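Local coordinates for Lmo0325 protein (Listeria monocytogenes EGD-e, PDB 4RYK) that probably binds DNA as a dimeric transcriptional regulator of the Rgg type, with an N-terminal helix-turn-helix domain and a C-terminal all-helical domain of the TPR clan, at residues S9-R18 against I39-E47; V115-T126 against S139-I149. All blocks are in the same frame, centred on the assembly; numbering follows the deposited sequence.

Contact 1: S9-R18 against I39-E47; sequences SYGELIREIR and IGFEKGKHE
In the XRE-type helix-turn-helix domain, helix 10-20 meets the end of helix 35-42 in a contact centred on Arg-18 and Glu-42. The guanidinium takes the carboxylate side-on: NE of Arg-18 lies 2.9 Å from OE2 of Glu-42 and NH2 of Arg-18 lies 2.9 Å from OE1 of Glu-42, both oxygens using their syn lone pairs. The two planes are 10° apart, so the paired, nearly straight bonds fix the carboxylate's rotation. CB of Arg-15 presses on CD of Glu-42 at 3.6 Å. Gly-11 lets the backbones close up: its CA makes a CH-pi contact over one face of the Phe-41 ring, 3.6 Å from the centroid, and approaches O of Phe-41 at 3.3 Å. With CG of Phe-41 anti to N (chi1 169°), the ring lies against helix 10-20, where CG1 of Ile-14 meets CZ obliquely. CA of Gly-44, in the Schellman motif that ends helix 35-42, lies 3.4 Å from OG of Ser-9, which accepts from N of Glu-12 in an ST motif. Tyr-29 OH hydrogen-bonds OE2 of Glu-42, Gln-25 NE2 hydrogen-bonds OE1, and NH1 of Arg-18 hydrogen-bonds O of Leu-23. Ile-14 packs on helices 50-60 and 64-71.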
loop_
_atom_site.group_PDB
_atom_site.type_symbol
_atom_site.label_atom_id
_atom_site.label_comp_id
_atom_site.label_asym_id
_atom_site.label_seq_id
_atom_site.Cartn_x
_atom_site.Cartn_y
_atom_site.Cartn_z
ATOM N N SER A 9 -12.955 -1.975 -22.736
ATOM C CA SER A 9 -11.612 -1.497 -23.179
ATOM C C SER A 9 -11.073 -0.347 -22.366
ATOM O O SER A 9 -11.849 0.455 -21.794
ATOM C CB SER A 9 -11.619 -1.027 -24.649
ATOM O OG SER A 9 -12.162 0.310 -24.820
ATOM N N TYR A 10 -9.738 -0.212 -22.346
ATOM C CA TYR A 10 -9.079 0.867 -21.599
ATOM C C TYR A 10 -9.639 2.238 -22.031
ATOM O O TYR A 10 -9.938 3.096 -21.213
ATOM C CB TYR A 10 -7.562 0.886 -21.793
ATOM C CG TYR A 10 -6.828 -0.448 -21.574
ATOM C CD1 TYR A 10 -6.931 -1.169 -20.376
ATOM C CD2 TYR A 10 -6.004 -0.965 -22.580
ATOM C CE1 TYR A 10 -6.250 -2.373 -20.200
ATOM C CE2 TYR A 10 -5.353 -2.175 -22.429
ATOM C CZ TYR A 10 -5.459 -2.869 -21.238
ATOM O OH TYR A 10 -4.754 -4.057 -21.151
ATOM N N GLY A 11 -9.783 2.447 -23.327
ATOM C CA GLY A 11 -10.182 3.762 -23.845
ATOM C C GLY A 11 -11.605 4.107 -23.455
ATOM O O GLY A 11 -11.923 5.274 -23.239
ATOM N N GLU A 12 -12.457 3.099 -23.339
ATOM C CA GLU A 12 -13.849 3.340 -22.954
ATOM C C GLU A 12 -13.897 3.830 -21.527
ATOM O O GLU A 12 -14.655 4.742 -21.221
ATOM C CB GLU A 12 -14.714 2.104 -23.179
ATOM C CG GLU A 12 -15.063 1.939 -24.649
ATOM C CD GLU A 12 -15.474 0.535 -25.017
ATOM O OE1 GLU A 12 -16.677 0.269 -25.145
ATOM O OE2 GLU A 12 -14.592 -0.312 -25.192
ATOM N N LEU A 13 -13.016 3.300 -20.670
ATOM C CA LEU A 13 -12.959 3.784 -19.292
ATOM C C LEU A 13 -12.363 5.205 -19.205
ATOM O O LEU A 13 -12.840 6.054 -18.441
ATOM C CB LEU A 13 -12.197 2.814 -18.401
ATOM C CG LEU A 13 -11.985 3.298 -16.974
ATOM C CD1 LEU A 13 -13.306 3.637 -16.307
ATOM C CD2 LEU A 13 -11.306 2.197 -16.174
ATOM N N ILE A 14 -11.333 5.458 -20.006
ATOM C CA ILE A 14 -10.741 6.767 -20.038
ATOM C C ILE A 14 -11.829 7.783 -20.403
ATOM O O ILE A 14 -11.921 8.813 -19.800
ATOM C CB ILE A 14 -9.585 6.879 -21.048
ATOM C CG1 ILE A 14 -8.349 6.057 -20.611
ATOM C CG2 ILE A 14 -9.159 8.338 -21.198
ATOM C CD1 ILE A 14 -7.628 6.595 -19.383
ATOM N N ARG A 15 -12.641 7.460 -21.395
ATOM C CA ARG A 15 -13.712 8.344 -21.814
ATOM C C ARG A 15 -14.646 8.682 -20.665
ATOM O O ARG A 15 -14.960 9.848 -20.432
ATOM C CB ARG A 15 -14.482 7.709 -22.962
ATOM C CG ARG A 15 -15.879 8.280 -23.166
ATOM C CD ARG A 15 -16.695 7.339 -24.024
ATOM N NE ARG A 15 -17.980 7.929 -24.328
ATOM C CZ ARG A 15 -18.957 8.006 -23.452
ATOM N NH1 ARG A 15 -18.794 7.527 -22.216
ATOM N NH2 ARG A 15 -20.057 8.571 -23.816
ATOM N N GLU A 16 -15.062 7.660 -19.938
ATOM C CA GLU A 16 -16.001 7.834 -18.831
ATOM C C GLU A 16 -15.374 8.692 -17.746
ATOM O O GLU A 16 -16.008 9.599 -17.190
ATOM C CB GLU A 16 -16.397 6.462 -18.329
ATOM C CG GLU A 16 -16.984 6.448 -16.945
ATOM C CD GLU A 16 -17.369 5.035 -16.499
ATOM O OE1 GLU A 16 -17.265 4.740 -15.272
ATOM O OE2 GLU A 16 -17.778 4.226 -17.380
ATOM N N ILE A 17 -14.096 8.441 -17.451
ATOM C CA ILE A 17 -13.438 9.260 -16.452
ATOM C C ILE A 17 -13.277 10.710 -16.900
ATOM O O ILE A 17 -13.558 11.651 -16.145
ATOM C CB ILE A 17 -12.060 8.695 -16.045
ATOM C CG1 ILE A 17 -12.225 7.362 -15.299
ATOM C CG2 ILE A 17 -11.359 9.676 -15.136
ATOM C CD1 ILE A 17 -10.942 6.529 -15.276
ATOM N N ARG A 18 -12.804 10.867 -18.124
ATOM C CA ARG A 18 -12.707 12.178 -18.735
ATOM C C ARG A 18 -14.017 12.948 -18.645
ATOM O O ARG A 18 -14.038 14.107 -18.190
ATOM C CB ARG A 18 -12.254 12.055 -20.204
ATOM C CG ARG A 18 -12.274 13.360 -20.928
ATOM C CD ARG A 18 -11.839 13.234 -22.367
ATOM N NE ARG A 18 -12.798 12.565 -23.225
ATOM C CZ ARG A 18 -13.951 13.073 -23.653
ATOM N NH1 ARG A 18 -14.369 14.268 -23.246
ATOM N NH2 ARG A 18 -14.707 12.354 -24.473
ATOM N N ILE A 39 -10.729 9.554 -30.822
ATOM C CA ILE A 39 -12.096 9.091 -31.016
ATOM C C ILE A 39 -12.142 7.583 -31.125
ATOM O O ILE A 39 -12.931 6.943 -30.457
ATOM C CB ILE A 39 -12.707 9.713 -32.285
ATOM C CG1 ILE A 39 -13.060 11.191 -31.998
ATOM C CG2 ILE A 39 -13.935 8.929 -32.731
ATOM C CD1 ILE A 39 -13.362 12.046 -33.220
ATOM N N GLY A 40 -11.286 7.005 -31.954
ATOM C CA GLY A 40 -11.189 5.556 -32.043
ATOM C C GLY A 40 -10.812 4.874 -30.744
ATOM O O GLY A 40 -11.442 3.892 -30.354
ATOM N N PHE A 41 -9.791 5.394 -30.071
ATOM C CA PHE A 41 -9.338 4.840 -28.785
ATOM C C PHE A 41 -10.484 4.824 -27.794
ATOM O O PHE A 41 -10.677 3.839 -27.101
ATOM C CB PHE A 41 -8.194 5.710 -28.255
ATOM C CG PHE A 41 -7.793 5.450 -26.837
ATOM C CD1 PHE A 41 -7.257 4.218 -26.455
ATOM C CD2 PHE A 41 -7.869 6.472 -25.890
ATOM C CE1 PHE A 41 -6.859 3.993 -25.155
ATOM C CE2 PHE A 41 -7.471 6.250 -24.585
ATOM C CZ PHE A 41 -6.968 4.995 -24.219
ATOM N N GLU A 42 -11.262 5.909 -27.728
ATOM C CA GLU A 42 -12.380 5.994 -26.764
ATOM C C GLU A 42 -13.550 5.063 -27.095
ATOM O O GLU A 42 -14.335 4.742 -26.225
ATOM C CB GLU A 42 -12.839 7.441 -26.573
ATOM C CG GLU A 42 -11.804 8.274 -25.815
ATOM C CD GLU A 42 -12.370 9.548 -25.201
ATOM O OE1 GLU A 42 -13.454 9.987 -25.631
ATOM O OE2 GLU A 42 -11.733 10.090 -24.272
ATOM N N LYS A 43 -13.632 4.587 -28.325
ATOM C CA LYS A 43 -14.606 3.554 -28.707
ATOM C C LYS A 43 -14.046 2.163 -28.645
ATOM O O LYS A 43 -14.724 1.214 -29.020
ATOM C CB LYS A 43 -15.084 3.789 -30.139
ATOM C CG LYS A 43 -15.714 5.150 -30.283
ATOM C CD LYS A 43 -16.261 5.402 -31.675
ATOM C CE LYS A 43 -17.189 6.606 -31.630
ATOM N NZ LYS A 43 -17.696 6.916 -32.984
ATOM N N GLY A 44 -12.800 2.018 -28.230
ATOM C CA GLY A 44 -12.175 0.708 -28.210
ATOM C C GLY A 44 -11.761 0.211 -29.580
ATOM O O GLY A 44 -11.612 -0.975 -29.799
ATOM N N LYS A 45 -11.568 1.105 -30.521
ATOM C CA LYS A 45 -11.142 0.671 -31.814
ATOM C C LYS A 45 -9.644 0.758 -32.035
ATOM O O LYS A 45 -9.170 0.321 -33.066
ATOM C CB LYS A 45 -11.918 1.418 -32.896
ATOM C CG LYS A 45 -13.314 0.845 -33.113
ATOM C CD LYS A 45 -13.226 -0.665 -33.345
ATOM C CE LYS A 45 -14.433 -1.255 -34.051
ATOM N NZ LYS A 45 -15.332 -1.883 -33.051
ATOM N N HIS A 46 -8.885 1.311 -31.105
ATOM C CA HIS A 46 -7.422 1.358 -31.256
ATOM C C HIS A 46 -6.725 0.905 -29.996
ATOM O O HIS A 46 -7.054 1.410 -28.937
ATOM C CB HIS A 46 -6.947 2.774 -31.463
ATOM C CG HIS A 46 -7.177 3.286 -32.828
ATOM N ND1 HIS A 46 -7.912 4.425 -33.074
ATOM C CD2 HIS A 46 -6.787 2.814 -34.033
ATOM C CE1 HIS A 46 -7.965 4.638 -34.376
ATOM N NE2 HIS A 46 -7.291 3.674 -34.981
ATOM N N GLU A 47 -5.745 0.016 -30.121
ATOM C CA GLU A 47 -4.878 -0.409 -29.016
ATOM C C GLU A 47 -3.858 0.684 -28.691
ATOM O O GLU A 47 -3.037 1.047 -29.494
ATOM C CB GLU A 47 -4.120 -1.691 -29.391
ATOM C CG GLU A 47 -4.970 -2.945 -29.469
ATOM C CD GLU A 47 -5.409 -3.460 -28.114
ATOM O OE1 GLU A 47 -4.979 -2.936 -27.051
ATOM O OE2 GLU A 47 -6.196 -4.424 -28.112
#

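Contact 2: V115-T126 against S139-I149; sequences VRKAILHTRIQT and SNISDEYKKII
Ser-139 and Ile-141 reach Thr-126 of helix 113-132, whose CG2 is 3.6 Å from N of Ser-139 and whose OG1 is hydrogen-bonded to O of Thr-122. Ser-139 to Ile-141 are poorly ordered, so the close fit of CD1 of Ile-141 to OG1 of Thr-126 is doubtful. CG2 of Ile-141 rests on CG2 of Thr-122. At Ser-142, just ahead of helix 143-153, the Gln-125 side chain hydrogen-bonds once, OE1 of Gln-125 accepting from N of Ser-142 at 3.3 Å, and weakly a second time, from NE2 to OG of Ser-142. Tyr-145, its CG beside the backbone N (chi1 -57°), sends its ring as a knob among Ala-118, His-121, Thr-122 and Gln-125. This ring and the His-121 imidazole form an offset stack, centroids 4.6 Å apart and planes 3° from parallel, with CB of His-121 over the ring centre and OH of Tyr-145 over the imidazole. Gln-125 NE2 comes in at the ring's edge, 3.3 Å from CE2 of Tyr-145, and Thr-122 CG2 packs 3.4 Å from CB of Tyr-145. One turn on, CG2 of Ile-148 touches CB of Ala-118 at 3.9 Å. Ile-149 runs across Ile-119, CD1 to CG1, and both join Ile-166 of helix 161-170. The axes of the two short helical segments approach to 8.8 Å at 143°, a roughly antiparallel helix pair consistent with a TPR-like domain.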
loop_
_atom_site.group_PDB
_atom_site.type_symbol
_atom_site.label_atom_id
_atom_site.label_comp_id
_atom_site.label_asym_id
_atom_site.label_seq_id
_atom_site.Cartn_x
_atom_site.Cartn_y
_atom_site.Cartn_z
ATOM N N VAL A 115 7.067 -23.819 -10.990
ATOM C CA VAL A 115 7.342 -23.556 -9.569
ATOM C C VAL A 115 6.061 -23.317 -8.829
ATOM O O VAL A 115 5.877 -23.830 -7.753
ATOM C CB VAL A 115 8.253 -22.366 -9.362
ATOM C CG1 VAL A 115 8.586 -22.186 -7.899
ATOM C CG2 VAL A 115 9.505 -22.651 -10.075
ATOM N N ARG A 116 5.151 -22.559 -9.415
ATOM C CA ARG A 116 3.869 -22.320 -8.744
ATOM C C ARG A 116 3.111 -23.597 -8.591
ATOM O O ARG A 116 2.518 -23.856 -7.530
ATOM C CB ARG A 116 3.060 -21.280 -9.494
ATOM C CG ARG A 116 3.636 -19.890 -9.296
ATOM C CD ARG A 116 2.817 -18.846 -10.028
ATOM N NE ARG A 116 3.236 -17.452 -9.797
ATOM C CZ ARG A 116 2.502 -16.420 -10.201
ATOM N NH1 ARG A 116 1.353 -16.637 -10.837
ATOM N NH2 ARG A 116 2.909 -15.175 -10.007
ATOM N N LYS A 117 3.131 -24.422 -9.621
ATOM C CA LYS A 117 2.481 -25.750 -9.519
ATOM C C LYS A 117 3.113 -26.615 -8.466
ATOM O O LYS A 117 2.412 -27.296 -7.727
ATOM C CB LYS A 117 2.502 -26.473 -10.842
ATOM C CG LYS A 117 1.597 -25.792 -11.844
ATOM C CD LYS A 117 1.386 -26.621 -13.095
ATOM C CE LYS A 117 2.570 -26.589 -14.026
ATOM N NZ LYS A 117 2.065 -26.513 -15.432
ATOM N N ALA A 118 4.438 -26.559 -8.363
ATOM C CA ALA A 118 5.119 -27.365 -7.341
ATOM C C ALA A 118 4.690 -26.907 -5.954
ATOM O O ALA A 118 4.476 -27.699 -5.042
ATOM C CB ALA A 118 6.635 -27.294 -7.521
ATOM N N ILE A 119 4.518 -25.607 -5.784
ATOM C CA ILE A 119 4.108 -25.094 -4.473
ATOM C C ILE A 119 2.736 -25.629 -4.087
ATOM O O ILE A 119 2.507 -26.129 -2.975
ATOM C CB ILE A 119 4.181 -23.547 -4.442
ATOM C CG1 ILE A 119 5.650 -23.132 -4.243
ATOM C CG2 ILE A 119 3.359 -22.962 -3.307
ATOM C CD1 ILE A 119 5.899 -21.717 -4.642
ATOM N N LEU A 120 1.829 -25.554 -5.026
ATOM C CA LEU A 120 0.513 -26.043 -4.816
ATOM C C LEU A 120 0.506 -27.552 -4.526
ATOM O O LEU A 120 -0.187 -28.006 -3.629
ATOM C CB LEU A 120 -0.309 -25.757 -6.061
ATOM C CG LEU A 120 -1.095 -24.461 -6.164
ATOM C CD1 LEU A 120 -1.654 -24.345 -7.570
ATOM C CD2 LEU A 120 -2.252 -24.438 -5.184
ATOM N N HIS A 121 1.226 -28.335 -5.332
ATOM C CA HIS A 121 1.285 -29.760 -5.099
ATOM C C HIS A 121 1.773 -30.044 -3.715
ATOM O O HIS A 121 1.179 -30.862 -3.028
ATOM C CB HIS A 121 2.245 -30.438 -6.052
ATOM C CG HIS A 121 1.618 -30.842 -7.338
ATOM N ND1 HIS A 121 1.910 -30.224 -8.537
ATOM C CD2 HIS A 121 0.727 -31.822 -7.618
ATOM C CE1 HIS A 121 1.228 -30.804 -9.508
ATOM N NE2 HIS A 121 0.506 -31.776 -8.975
ATOM N N THR A 122 2.857 -29.397 -3.285
ATOM C CA THR A 122 3.392 -29.706 -1.969
ATOM C C THR A 122 2.389 -29.364 -0.900
ATOM O O THR A 122 2.294 -30.074 0.109
ATOM C CB THR A 122 4.721 -29.013 -1.611
ATOM O OG1 THR A 122 4.556 -27.591 -1.553
ATOM C CG2 THR A 122 5.778 -29.334 -2.623
ATOM N N ARG A 123 1.654 -28.278 -1.105
ATOM C CA ARG A 123 0.695 -27.824 -0.105
ATOM C C ARG A 123 -0.466 -28.802 -0.060
ATOM O O ARG A 123 -0.976 -29.123 1.010
ATOM C CB ARG A 123 0.248 -26.383 -0.432
ATOM C CG ARG A 123 -0.678 -25.713 0.553
ATOM C CD ARG A 123 -0.189 -25.740 1.981
ATOM N NE ARG A 123 0.888 -24.818 2.217
ATOM C CZ ARG A 123 0.807 -23.746 3.006
ATOM N NH1 ARG A 123 -0.313 -23.441 3.662
ATOM N NH2 ARG A 123 1.870 -22.979 3.151
ATOM N N ILE A 124 -0.865 -29.323 -1.202
ATOM C CA ILE A 124 -1.934 -30.351 -1.188
ATOM C C ILE A 124 -1.473 -31.676 -0.523
ATOM O O ILE A 124 -2.209 -32.247 0.264
ATOM C CB ILE A 124 -2.496 -30.609 -2.596
ATOM C CG1 ILE A 124 -3.238 -29.365 -3.122
ATOM C CG2 ILE A 124 -3.403 -31.848 -2.615
ATOM C CD1 ILE A 124 -3.230 -29.255 -4.636
ATOM N N GLN A 125 -0.261 -32.145 -0.797
ATOM C CA GLN A 125 0.247 -33.345 -0.099
ATOM C C GLN A 125 0.364 -33.089 1.423
ATOM O O GLN A 125 -0.063 -33.923 2.230
ATOM C CB GLN A 125 1.607 -33.818 -0.618
ATOM C CG GLN A 125 1.714 -34.097 -2.110
ATOM C CD GLN A 125 3.174 -34.164 -2.583
ATOM O OE1 GLN A 125 4.066 -33.487 -2.051
ATOM N NE2 GLN A 125 3.419 -34.975 -3.595
ATOM N N THR A 126 0.891 -31.939 1.834
ATOM C CA THR A 126 0.989 -31.643 3.263
ATOM C C THR A 126 -0.363 -31.618 3.980
ATOM O O THR A 126 -0.502 -32.236 5.043
ATOM C CB THR A 126 1.694 -30.317 3.511
ATOM O OG1 THR A 126 2.954 -30.394 2.861
ATOM C CG2 THR A 126 1.920 -30.081 4.991
ATOM N N SER A 139 4.714 -32.312 5.262
ATOM C CA SER A 139 5.283 -33.322 6.143
ATOM C C SER A 139 5.421 -34.686 5.412
ATOM O O SER A 139 6.184 -35.556 5.849
ATOM C CB SER A 139 4.429 -33.425 7.428
ATOM O OG SER A 139 4.466 -32.215 8.200
ATOM N N ASN A 140 4.713 -34.835 4.283
ATOM C CA ASN A 140 4.688 -36.081 3.468
ATOM C C ASN A 140 5.187 -35.873 2.012
ATOM O O ASN A 140 4.802 -36.594 1.087
ATOM C CB ASN A 140 3.239 -36.591 3.446
ATOM C CG ASN A 140 3.127 -38.094 3.210
ATOM O OD1 ASN A 140 3.969 -38.705 2.557
ATOM N ND2 ASN A 140 2.059 -38.694 3.740
ATOM N N ILE A 141 6.079 -34.902 1.828
ATOM C CA ILE A 141 6.278 -34.245 0.523
ATOM C C ILE A 141 7.323 -34.858 -0.412
ATOM O O ILE A 141 8.435 -35.182 0.002
ATOM C CB ILE A 141 6.650 -32.761 0.726
ATOM C CG1 ILE A 141 5.483 -32.021 1.394
ATOM C CG2 ILE A 141 7.031 -32.105 -0.596
ATOM C CD1 ILE A 141 5.908 -30.744 2.091
ATOM N N SER A 142 6.949 -34.954 -1.685
ATOM C CA SER A 142 7.842 -35.399 -2.747
ATOM C C SER A 142 9.109 -34.571 -2.876
ATOM O O SER A 142 9.071 -33.326 -2.869
ATOM C CB SER A 142 7.140 -35.353 -4.099
ATOM O OG SER A 142 6.299 -36.475 -4.265
ATOM N N ASP A 143 10.223 -35.281 -3.035
ATOM C CA ASP A 143 11.475 -34.634 -3.352
ATOM C C ASP A 143 11.373 -33.896 -4.660
ATOM O O ASP A 143 12.011 -32.882 -4.786
ATOM C CB ASP A 143 12.656 -35.625 -3.417
ATOM C CG ASP A 143 13.161 -36.017 -2.034
ATOM O OD1 ASP A 143 13.041 -35.173 -1.110
ATOM O OD2 ASP A 143 13.664 -37.162 -1.867
ATOM N N GLU A 144 10.602 -34.407 -5.624
ATOM C CA GLU A 144 10.520 -33.796 -6.954
ATOM C C GLU A 144 10.059 -32.344 -6.885
ATOM O O GLU A 144 10.595 -31.498 -7.562
ATOM C CB GLU A 144 9.611 -34.586 -7.902
ATOM C CG GLU A 144 8.113 -34.508 -7.614
ATOM C CD GLU A 144 7.328 -35.679 -8.225
ATOM O OE1 GLU A 144 7.217 -35.737 -9.469
ATOM O OE2 GLU A 144 6.807 -36.543 -7.482
ATOM N N TYR A 145 9.092 -32.051 -6.036
ATOM C CA TYR A 145 8.580 -30.693 -5.982
ATOM C C TYR A 145 9.526 -29.798 -5.224
ATOM O O TYR A 145 9.671 -28.659 -5.567
ATOM C CB TYR A 145 7.170 -30.652 -5.394
ATOM C CG TYR A 145 6.203 -31.523 -6.153
ATOM C CD1 TYR A 145 6.010 -31.340 -7.516
ATOM C CD2 TYR A 145 5.515 -32.531 -5.527
ATOM C CE1 TYR A 145 5.154 -32.128 -8.230
ATOM C CE2 TYR A 145 4.636 -33.333 -6.233
ATOM C CZ TYR A 145 4.469 -33.118 -7.590
ATOM O OH TYR A 145 3.614 -33.910 -8.318
ATOM N N LYS A 146 10.192 -30.307 -4.209
ATOM C CA LYS A 146 11.164 -29.487 -3.483
ATOM C C LYS A 146 12.362 -29.168 -4.376
ATOM O O LYS A 146 12.904 -28.072 -4.349
ATOM C CB LYS A 146 11.655 -30.217 -2.256
ATOM C CG LYS A 146 10.575 -30.500 -1.217
ATOM C CD LYS A 146 10.963 -31.705 -0.368
ATOM C CE LYS A 146 12.328 -31.552 0.308
ATOM N NZ LYS A 146 12.986 -32.877 0.503
ATOM N N LYS A 147 12.763 -30.143 -5.180
ATOM C CA LYS A 147 13.817 -29.930 -6.141
ATOM C C LYS A 147 13.460 -28.849 -7.164
ATOM O O LYS A 147 14.294 -28.016 -7.536
ATOM C CB LYS A 147 14.124 -31.233 -6.855
ATOM C CG LYS A 147 15.226 -31.111 -7.890
ATOM C CD LYS A 147 15.605 -32.497 -8.393
ATOM C CE LYS A 147 16.157 -32.449 -9.814
ATOM N NZ LYS A 147 17.390 -31.634 -9.832
ATOM N N ILE A 148 12.237 -28.874 -7.658
ATOM C CA ILE A 148 11.824 -27.858 -8.625
ATOM C C ILE A 148 11.944 -26.448 -8.025
ATOM O O ILE A 148 12.394 -25.520 -8.662
ATOM C CB ILE A 148 10.400 -28.126 -9.120
ATOM C CG1 ILE A 148 10.425 -29.233 -10.167
ATOM C CG2 ILE A 148 9.777 -26.872 -9.739
ATOM C CD1 ILE A 148 9.047 -29.819 -10.442
ATOM N N ILE A 149 11.533 -26.305 -6.790
ATOM C CA ILE A 149 11.531 -25.009 -6.141
ATOM C C ILE A 149 12.974 -24.584 -5.864
ATOM O O ILE A 149 13.379 -23.483 -6.179
ATOM C CB ILE A 149 10.731 -25.078 -4.829
ATOM C CG1 ILE A 149 9.264 -25.321 -5.153
ATOM C CG2 ILE A 149 10.931 -23.790 -4.016
ATOM C CD1 ILE A 149 8.491 -25.916 -3.989
#

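Contact 1 lies in the helix-turn-helix region and contact 2 in the C-terminal helical domain, their centres 44 Å apart and their nearest atoms about 17 Å apart. Both are partly buried helix packings, yet they share no helix. Contact 1 is the smaller and combines a buried ion pair with glycine-to-ring packing; on one side it meets the second subunit, where Tyr-10 hydrogen-bonds Glu-54 and Glu-47 hydrogen-bonds Ser-51 of that chain. Contact 2 has no salt bridge between its segments. It grades from aliphatic packing at the buried Val-115 and Ile-149 end, through an aromatic stack, to side-chain amide hydrogen bonds and a poorly ordered loop near the surface.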